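Local coordinates for GDSL-like Lipase/Acylhydrolase family protein (Neisseria meningitidis, PDB 4K7J), which removes O-acetyl groups from peptidoglycan as an esterase of the SGNH (GDSL-like) hydrolase family, probably through a catalytic triad, at residues Leu28-Gly32 with Arg313-Arg317; Leu126-Gly132 with Thr191-Ile197; Pro155-Glu159 with Ala171-Gly175; Gly286-Ser290 with Arg301-Leu305. All coordinates share one frame; numbering follows the deposited sequence.

Contact 1 (Leu28-Gly32 with Arg313-Arg317); sequences LTDYG and RRVAR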
# COMPACT_ATOMS: atom_id res chain seq x y z
N LEU A 28 -7.15 -17.49 -4.14
CA LEU A 28 -5.86 -17.36 -3.49
C LEU A 28 -5.04 -18.65 -3.65
O LEU A 28 -5.48 -19.73 -3.24
CB LEU A 28 -6.05 -17.00 -2.01
CG LEU A 28 -4.81 -16.74 -1.16
CD1 LEU A 28 -3.99 -15.61 -1.76
CD2 LEU A 28 -5.20 -16.41 0.28
N THR A 29 -3.86 -18.55 -4.24
CA THR A 29 -2.98 -19.70 -4.36
C THR A 29 -1.73 -19.45 -3.53
O THR A 29 -1.06 -18.44 -3.71
CB THR A 29 -2.55 -19.98 -5.83
OG1 THR A 29 -3.71 -20.17 -6.65
CG2 THR A 29 -1.66 -21.22 -5.90
N ASP A 30 -1.43 -20.37 -2.62
CA ASP A 30 -0.22 -20.23 -1.82
C ASP A 30 0.92 -21.09 -2.36
O ASP A 30 0.87 -22.31 -2.28
CB ASP A 30 -0.49 -20.59 -0.36
CG ASP A 30 0.72 -20.40 0.52
OD1 ASP A 30 1.70 -19.75 0.09
OD2 ASP A 30 0.70 -20.91 1.67
N TYR A 31 1.95 -20.43 -2.91
CA TYR A 31 3.12 -21.12 -3.44
C TYR A 31 4.23 -21.26 -2.41
O TYR A 31 5.34 -21.69 -2.72
CB TYR A 31 3.67 -20.39 -4.67
CG TYR A 31 2.71 -20.45 -5.82
CD1 TYR A 31 2.48 -21.64 -6.49
CD2 TYR A 31 2.00 -19.32 -6.22
CE1 TYR A 31 1.58 -21.71 -7.54
CE2 TYR A 31 1.10 -19.37 -7.27
CZ TYR A 31 0.90 -20.57 -7.94
OH TYR A 31 0.01 -20.64 -8.97
N GLY A 32 3.93 -20.83 -1.19
CA GLY A 32 4.81 -21.03 -0.06
C GLY A 32 4.14 -21.94 0.95
O GLY A 32 3.42 -22.87 0.58
N ARG A 313 1.99 -14.55 -11.97
CA ARG A 313 1.83 -15.83 -11.31
C ARG A 313 3.13 -16.64 -11.25
O ARG A 313 3.44 -17.23 -10.22
CB ARG A 313 0.69 -16.65 -11.94
CG ARG A 313 0.38 -17.89 -11.14
CD ARG A 313 -0.46 -18.87 -11.94
NE ARG A 313 -1.85 -18.46 -12.00
CZ ARG A 313 -2.74 -18.69 -11.04
NH1 ARG A 313 -2.38 -19.33 -9.94
NH2 ARG A 313 -3.99 -18.29 -11.18
N ARG A 314 3.91 -16.65 -12.32
CA ARG A 314 5.22 -17.30 -12.29
C ARG A 314 6.13 -16.70 -11.21
O ARG A 314 6.83 -17.43 -10.51
CB ARG A 314 5.93 -17.18 -13.64
CG ARG A 314 5.38 -18.05 -14.75
CD ARG A 314 6.37 -18.15 -15.91
NE ARG A 314 6.66 -16.87 -16.57
CZ ARG A 314 5.86 -16.30 -17.45
NH1 ARG A 314 4.71 -16.88 -17.78
NH2 ARG A 314 6.18 -15.15 -18.01
N VAL A 315 6.12 -15.38 -11.09
CA VAL A 315 6.92 -14.71 -10.06
C VAL A 315 6.50 -15.16 -8.66
O VAL A 315 7.35 -15.47 -7.81
CB VAL A 315 6.82 -13.17 -10.16
CG1 VAL A 315 7.40 -12.51 -8.91
CG2 VAL A 315 7.53 -12.68 -11.41
N ALA A 316 5.18 -15.19 -8.43
CA ALA A 316 4.62 -15.70 -7.18
C ALA A 316 5.14 -17.09 -6.82
O ALA A 316 5.55 -17.35 -5.67
CB ALA A 316 3.10 -15.71 -7.25
N ARG A 317 5.11 -17.99 -7.79
CA ARG A 317 5.50 -19.38 -7.54
C ARG A 317 6.99 -19.50 -7.31
O ARG A 317 7.43 -20.16 -6.37
CB ARG A 317 5.09 -20.29 -8.71
CG ARG A 317 5.43 -21.75 -8.46
CD ARG A 317 4.83 -22.66 -9.51
NE ARG A 317 5.30 -24.04 -9.36
CZ ARG A 317 5.00 -25.02 -10.21
NH1 ARG A 317 4.20 -24.77 -11.24
NH2 ARG A 317 5.48 -26.24 -10.02
O HOH W 1 -4.93 -17.76 -8.01
O HOH W 2 6.88 -22.69 -4.94

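Contact 2 (Leu126-Gly132 with Thr191-Ile197); sequences LAHTGSG and TEMPWDI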
# COMPACT_ATOMS: atom_id res chain seq x y z
N LEU A 126 6.47 12.42 -1.03
CA LEU A 126 6.99 13.26 0.05
C LEU A 126 6.21 14.56 0.08
O LEU A 126 5.51 14.90 -0.88
CB LEU A 126 8.50 13.50 -0.10
CG LEU A 126 9.04 14.24 -1.33
CD1 LEU A 126 8.94 15.76 -1.19
CD2 LEU A 126 10.49 13.84 -1.64
N ALA A 127 6.32 15.30 1.18
CA ALA A 127 5.73 16.64 1.24
C ALA A 127 6.76 17.66 1.72
O ALA A 127 7.47 17.40 2.68
CB ALA A 127 4.51 16.65 2.11
N HIS A 128 6.85 18.80 1.04
CA HIS A 128 7.73 19.88 1.49
C HIS A 128 6.95 20.69 2.53
O HIS A 128 5.87 21.19 2.22
CB HIS A 128 8.10 20.82 0.33
CG HIS A 128 8.76 20.13 -0.82
ND1 HIS A 128 9.95 19.44 -0.70
CD2 HIS A 128 8.42 20.06 -2.14
CE1 HIS A 128 10.31 18.96 -1.88
NE2 HIS A 128 9.40 19.33 -2.77
N THR A 129 7.47 20.82 3.74
CA THR A 129 6.73 21.48 4.81
C THR A 129 6.88 23.01 4.74
O THR A 129 5.97 23.75 5.09
CB THR A 129 7.17 21.03 6.24
OG1 THR A 129 8.51 21.50 6.51
CG2 THR A 129 7.11 19.52 6.40
N GLY A 130 8.06 23.46 4.32
CA GLY A 130 8.37 24.88 4.30
C GLY A 130 8.69 25.33 5.72
O GLY A 130 8.51 24.58 6.67
N SER A 131 9.17 26.56 5.86
CA SER A 131 9.33 27.13 7.20
C SER A 131 7.96 27.59 7.66
O SER A 131 7.09 27.87 6.83
CB SER A 131 10.32 28.30 7.17
OG SER A 131 9.92 29.27 6.21
N GLY A 132 7.74 27.67 8.96
CA GLY A 132 6.43 28.03 9.47
C GLY A 132 5.37 27.05 8.98
O GLY A 132 4.21 27.42 8.81
N THR A 191 6.54 22.75 11.76
CA THR A 191 7.95 22.79 11.36
C THR A 191 8.44 24.22 11.26
O THR A 191 8.05 24.96 10.35
CB THR A 191 8.20 22.06 10.02
OG1 THR A 191 7.38 22.63 9.00
CG2 THR A 191 7.86 20.59 10.14
N GLU A 192 9.30 24.61 12.20
CA GLU A 192 9.87 25.95 12.17
C GLU A 192 10.69 26.14 10.90
O GLU A 192 10.50 27.11 10.18
CB GLU A 192 10.70 26.22 13.42
CG GLU A 192 11.68 27.40 13.31
CD GLU A 192 11.00 28.76 13.30
OE1 GLU A 192 9.75 28.84 13.35
OE2 GLU A 192 11.73 29.77 13.24
N MET A 193 11.60 25.21 10.63
CA MET A 193 12.39 25.20 9.41
C MET A 193 11.95 24.05 8.48
O MET A 193 11.23 23.15 8.91
CB MET A 193 13.89 25.12 9.76
CG MET A 193 14.50 26.46 10.23
SD MET A 193 14.55 27.77 8.97
CE MET A 193 13.15 28.76 9.46
N PRO A 194 12.37 24.09 7.20
CA PRO A 194 11.84 23.11 6.24
C PRO A 194 12.30 21.67 6.45
O PRO A 194 13.47 21.43 6.73
CB PRO A 194 12.37 23.61 4.89
CG PRO A 194 12.63 25.08 5.11
CD PRO A 194 13.14 25.15 6.52
N TRP A 195 11.36 20.74 6.25
CA TRP A 195 11.64 19.32 6.20
C TRP A 195 10.98 18.73 4.96
O TRP A 195 10.02 19.30 4.43
CB TRP A 195 10.96 18.61 7.36
CG TRP A 195 11.49 18.84 8.73
CD1 TRP A 195 11.36 19.98 9.48
CD2 TRP A 195 12.14 17.88 9.56
NE1 TRP A 195 11.94 19.79 10.72
CE2 TRP A 195 12.42 18.51 10.79
CE3 TRP A 195 12.53 16.55 9.38
CZ2 TRP A 195 13.07 17.84 11.84
CZ3 TRP A 195 13.18 15.89 10.41
CH2 TRP A 195 13.44 16.54 11.62
N ASP A 196 11.42 17.54 4.55
CA ASP A 196 10.59 16.68 3.71
C ASP A 196 10.03 15.57 4.57
O ASP A 196 10.75 14.99 5.38
CB ASP A 196 11.39 16.09 2.54
CG ASP A 196 11.71 17.14 1.48
OD1 ASP A 196 11.10 18.23 1.50
OD2 ASP A 196 12.57 16.86 0.62
N ILE A 197 8.75 15.27 4.40
CA ILE A 197 8.08 14.24 5.21
C ILE A 197 7.50 13.17 4.28
O ILE A 197 6.93 13.49 3.23
CB ILE A 197 6.92 14.84 6.05
CG1 ILE A 197 7.40 16.02 6.91
CG2 ILE A 197 6.25 13.78 6.92
CD1 ILE A 197 8.38 15.65 8.02
O HOH W 3 9.98 22.12 2.93

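Contact 3 (Pro155-Glu159 with Ala171-Gly175); sequences PLLAE and ANGGG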
# COMPACT_ATOMS: atom_id res chain seq x y z
N PRO A 155 15.36 16.24 7.41
CA PRO A 155 15.55 17.64 7.79
C PRO A 155 16.46 18.34 6.79
O PRO A 155 17.31 17.70 6.17
CB PRO A 155 16.28 17.53 9.13
CG PRO A 155 17.14 16.32 8.96
CD PRO A 155 16.27 15.35 8.15
N LEU A 156 16.29 19.65 6.64
CA LEU A 156 17.25 20.42 5.86
C LEU A 156 18.63 20.38 6.54
O LEU A 156 19.65 20.21 5.88
CB LEU A 156 16.78 21.87 5.71
CG LEU A 156 17.69 22.76 4.88
CD1 LEU A 156 17.62 22.37 3.41
CD2 LEU A 156 17.29 24.21 5.09
N LEU A 157 18.63 20.53 7.87
CA LEU A 157 19.87 20.50 8.66
C LEU A 157 19.89 19.36 9.67
O LEU A 157 18.85 19.00 10.23
CB LEU A 157 20.04 21.81 9.41
CG LEU A 157 20.96 22.89 8.84
CD1 LEU A 157 20.52 23.29 7.44
CD2 LEU A 157 20.96 24.08 9.79
N ALA A 158 21.07 18.82 9.92
CA ALA A 158 21.24 17.82 10.98
C ALA A 158 20.76 18.39 12.32
O ALA A 158 20.90 19.60 12.57
CB ALA A 158 22.69 17.38 11.05
N GLU A 159 20.16 17.53 13.15
CA GLU A 159 19.70 17.90 14.50
C GLU A 159 18.46 18.81 14.57
O GLU A 159 17.97 19.11 15.66
CB GLU A 159 20.84 18.50 15.34
CG GLU A 159 21.35 17.60 16.46
CD GLU A 159 22.02 16.33 15.94
OE1 GLU A 159 23.26 16.26 15.99
OE2 GLU A 159 21.29 15.41 15.51
N ALA A 171 15.69 15.23 14.74
CA ALA A 171 16.38 14.33 13.84
C ALA A 171 17.67 13.91 14.52
O ALA A 171 18.12 14.56 15.46
CB ALA A 171 16.71 15.03 12.53
N ASN A 172 18.27 12.82 14.04
CA ASN A 172 19.64 12.45 14.39
C ASN A 172 20.49 12.49 13.14
O ASN A 172 20.41 11.61 12.30
CB ASN A 172 19.71 11.06 14.99
CG ASN A 172 19.28 11.03 16.44
OD1 ASN A 172 20.01 11.47 17.33
ND2 ASN A 172 18.08 10.52 16.68
N GLY A 173 21.31 13.52 13.02
CA GLY A 173 22.02 13.74 11.78
C GLY A 173 21.06 14.15 10.69
O GLY A 173 19.96 14.64 10.96
N GLY A 174 21.48 13.96 9.44
CA GLY A 174 20.70 14.36 8.29
C GLY A 174 20.24 13.16 7.50
O GLY A 174 20.42 12.02 7.92
N GLY A 175 19.63 13.41 6.35
CA GLY A 175 19.13 12.32 5.53
C GLY A 175 17.80 11.78 6.02
O GLY A 175 17.37 12.07 7.14
O HOH W 4 19.34 16.01 5.57

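Contact 4 (Gly286-Ser290 with Arg301-Leu305); sequences GAPES and RPVRL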
# COMPACT_ATOMS: atom_id res chain seq x y z
N GLY A 286 -2.61 -10.45 -8.93
CA GLY A 286 -2.60 -10.50 -10.38
C GLY A 286 -3.51 -9.42 -10.93
O GLY A 286 -4.56 -9.14 -10.34
N ALA A 287 -3.12 -8.81 -12.04
CA ALA A 287 -3.89 -7.72 -12.61
C ALA A 287 -5.34 -8.13 -12.92
O ALA A 287 -5.60 -9.26 -13.35
CB ALA A 287 -3.21 -7.20 -13.86
N PRO A 288 -6.30 -7.21 -12.68
CA PRO A 288 -7.68 -7.46 -13.10
C PRO A 288 -7.77 -7.43 -14.61
O PRO A 288 -6.84 -6.97 -15.26
CB PRO A 288 -8.45 -6.26 -12.52
CG PRO A 288 -7.42 -5.16 -12.43
CD PRO A 288 -6.14 -5.87 -12.07
N GLU A 289 -8.88 -7.89 -15.18
CA GLU A 289 -9.08 -7.68 -16.60
C GLU A 289 -9.25 -6.19 -16.84
O GLU A 289 -9.97 -5.52 -16.11
CB GLU A 289 -10.29 -8.45 -17.15
CG GLU A 289 -10.50 -8.20 -18.65
CD GLU A 289 -11.53 -9.12 -19.29
OE1 GLU A 289 -12.74 -8.97 -19.02
OE2 GLU A 289 -11.13 -9.99 -20.09
N SER A 290 -8.56 -5.69 -17.86
CA SER A 290 -8.75 -4.34 -18.36
C SER A 290 -9.14 -4.46 -19.82
O SER A 290 -8.91 -5.50 -20.43
CB SER A 290 -7.45 -3.53 -18.27
OG SER A 290 -7.08 -3.31 -16.92
N ARG A 301 -9.09 -6.73 -24.98
CA ARG A 301 -8.03 -6.73 -23.99
C ARG A 301 -6.79 -6.09 -24.59
O ARG A 301 -6.55 -6.22 -25.79
CB ARG A 301 -7.73 -8.17 -23.56
CG ARG A 301 -8.80 -8.77 -22.65
CD ARG A 301 -8.73 -10.29 -22.61
NE ARG A 301 -7.48 -10.78 -22.02
CZ ARG A 301 -7.26 -10.88 -20.72
NH1 ARG A 301 -8.20 -10.52 -19.85
NH2 ARG A 301 -6.09 -11.33 -20.27
N PRO A 302 -6.01 -5.37 -23.77
CA PRO A 302 -4.72 -4.90 -24.30
C PRO A 302 -3.88 -6.11 -24.69
O PRO A 302 -3.98 -7.16 -24.06
CB PRO A 302 -4.08 -4.18 -23.10
CG PRO A 302 -5.21 -3.91 -22.16
CD PRO A 302 -6.16 -5.05 -22.35
N VAL A 303 -3.07 -5.94 -25.72
CA VAL A 303 -2.29 -7.01 -26.32
C VAL A 303 -1.31 -7.70 -25.35
O VAL A 303 -1.01 -8.88 -25.50
CB VAL A 303 -1.54 -6.49 -27.57
CG1 VAL A 303 -0.68 -7.57 -28.22
CG2 VAL A 303 -2.54 -5.94 -28.58
N ARG A 304 -0.83 -6.98 -24.34
CA ARG A 304 0.15 -7.58 -23.43
C ARG A 304 -0.41 -7.99 -22.07
O ARG A 304 0.35 -8.41 -21.19
CB ARG A 304 1.35 -6.64 -23.24
CG ARG A 304 1.89 -6.03 -24.54
CD ARG A 304 2.18 -7.12 -25.59
NE ARG A 304 3.10 -8.13 -25.07
CZ ARG A 304 4.41 -7.97 -25.00
NH1 ARG A 304 4.96 -6.84 -25.41
NH2 ARG A 304 5.18 -8.93 -24.50
N LEU A 305 -1.72 -7.87 -21.89
CA LEU A 305 -2.32 -8.11 -20.58
C LEU A 305 -2.15 -9.54 -20.13
O LEU A 305 -1.74 -9.80 -18.99
CB LEU A 305 -3.81 -7.74 -20.57
CG LEU A 305 -4.57 -8.06 -19.29
CD1 LEU A 305 -3.93 -7.32 -18.08
CD2 LEU A 305 -6.03 -7.69 -19.42

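Contact 1 (Leu28-Gly32 with Arg313-Arg317)
Tyr31 lays its ring against the backbone and side chain of Arg317 and offers its hydroxyl oxygen as acceptor to Arg313. Over one face, Arg317 CB stands 3.8 Å from the ring centroid and only 15° off the normal, a CH-pi contact; Arg317 CG follows 3.5 Å from Tyr31 CD1, and the extended chain runs on past the ring. The opposite face carries the methyl CG2 of Thr29, so the ring is sandwiched. The methyl CB of Ala316 approaches Tyr31 CD2 at 3.9 Å. At the phenol end, Arg313 NH1 donates to Tyr31 OH at 2.9 Å with an N-H...O angle of 155°, and the oxygen lies in the guanidinium plane although ring and guanidinium stand almost perpendicular. The bend of Arg313 at chi3 (-77°) turns the group back to this hydroxyl. One water links the carbonyls of Tyr31 and Arg317; another bonds Thr29 OG1 and, weakly, Arg313 NH2. Asp30 OD1 accepts from Gly32 N in an Asx turn that spans Tyr31. The contact joins the end of edge strand 28-30, and the residue after it, to helix 305-318, while the adjacent strand 322-325 places Phe323 against Arg313 and Ala316.

Contact 2 (Leu126-Gly132 with Thr191-Ile197)
Thr129 and Thr191 both set OG1 between their backbone N and carbonyl carbon (chi1 68° and 57°), which brings the two hydroxyls to an OG1-OG1 hydrogen bond of 3.0 Å. Thr129 OG1 also accepts from Trp195 N at 3.0 Å, so one hydroxyl engages both a side chain and the backbone, while the methyl CG2 of Thr129 meets Ile197 CG1 at 3.5 Å. Thr129 N donates to Trp195 O, nearly along the C=O axis. These bonds continue the antiparallel pairing of strands 125-128 and 195-203, neighbours in a five-stranded sheet of the beta-rich region. Ala127 and Ile197 form a hydrogen-bonded pair with both amides engaged, and His128 and Asp196 the adjoining non-hydrogen-bonded pair. The last two side chains run abreast from the same face of the sheet: His128 ND1 donates to Asp196 OD1 at 2.8 Å. The carboxylate oxygen is met from above its plane, and the ring and carboxylate planes are 55° apart. Leu126 CD1 lies over one face of that imidazole, offset toward its rim. Farther along, the chains stay close through loops, where Gly132 N bonds Glu192 O at 3.1 Å and Met193 CE touches Ser131 CB at 3.7 Å. The indole of Trp195 leads away from Thr129, and its NE1 donates to the carbonyl of Thr161.

Contact 3 (Pro155-Glu159 with Ala171-Gly175)
Ala158 and Gly173 bring their CA atoms within 4.2 Å of each other, without regular strand pairing, and the Ala158 CA-H points at Gly173 O over a CA-to-O distance of 3.4 Å. Gly173 itself has a positive phi. Its amide is taken by Glu159: Gly173 N donates to OE2 at 3.1 Å and a nearly straight 169°, reaching the oxygen on the syn side but 30° out of the carboxylate plane. Although the CB of Glu159 points away from 171-175, a bend at chi2 (65°) folds the carboxylate back to this amide. Alongside, Ala158 CB rests against the Gly173 backbone, 3.6 Å from its carbonyl carbon. At the inner end Pro155 presents one edge of its pyrrolidine ring, with CG 3.8 Å from Ala171 CB and CD 3.6 Å from Gly175 O. A water donates to Pro155 O and accepts from Gly175 N. Both Pro155 and Ala171 also pack on the side chain of Trp195 in strand 195-203. The two loops, from strand 147-155 to 161-164 and from strand 167-170 to 177-183, each pass from one five-stranded antiparallel sheet to the other, and such paired crossovers are consistent with a beta-sandwich-like region.

Contact 4 (Gly286-Ser290 with Arg301-Leu305)
Glu289 and Arg301 join across the loop that links strand 281-286 to helix 305-318 in the alpha/beta SGNH-hydrolase domain. The charged contact is a single-bond salt bridge: Arg301 NH1 donates to Glu289 OE2 at 3.0 Å and 153°. The acceptor oxygen is approached on its anti side, and it lies close to the guanidinium plane, while the carboxylate and guanidinium planes are turned 56° apart. An extended Glu289 chain, its CG anti to the backbone N, runs roughly perpendicular to the arginine side chain. Further bonds hold both groups: Glu289 OE1 accepts from the amides of Ser335 and Met336 and OE2 from that of Cys334, which forms the disulfide with Cys298. Arg301 NH2 reaches Thr306 and Gln309, NH1 also donates to Gln327, and NE pairs with the sulfonate of a bound EPE, probably a crystallisation component.

Among the apolar contacts, Leu305 sits at the start of the helix, and its two methyls reach residues from Ala287 to Ser290. Its CD1 is 4.3 Å from Ala287 CB, its CD2 3.6 Å from Ser290 N, and CD2 also lies over one guanidinium face of Arg301, offset toward the rim. The backbone turns through a type I beta turn from Pro302 to Leu305, closed by Leu305 N to Pro302 O at 3.2 Å. Buried Ser290 O has no hydrogen-bond partner in the model and faces Pro302 CD at 3.4 Å.

Contacts 1 and 4 share helix 305-318 of the alpha/beta domain, contact 4 at its start and contact 1 near its end, with centres about 18 Å apart. Contact 4 is buried and relies on a salt bridge with many second partners; contact 1 lies at the surface, where a CH-pi contact, one hydrogen bond to the phenol and two waters make the join. Contacts 2 and 3, both partly buried, belong to the beta-rich region on the far side of the chain's centre and touch through Trp195 and Pro194, the latter by its carbonyl against Leu156. Strand pairing orders contact 2, whereas contact 3 joins irregular loops by a carboxylate-to-amide bond. Contacts 2 and 3 both lie about 42 Å from contact 1, centre to centre.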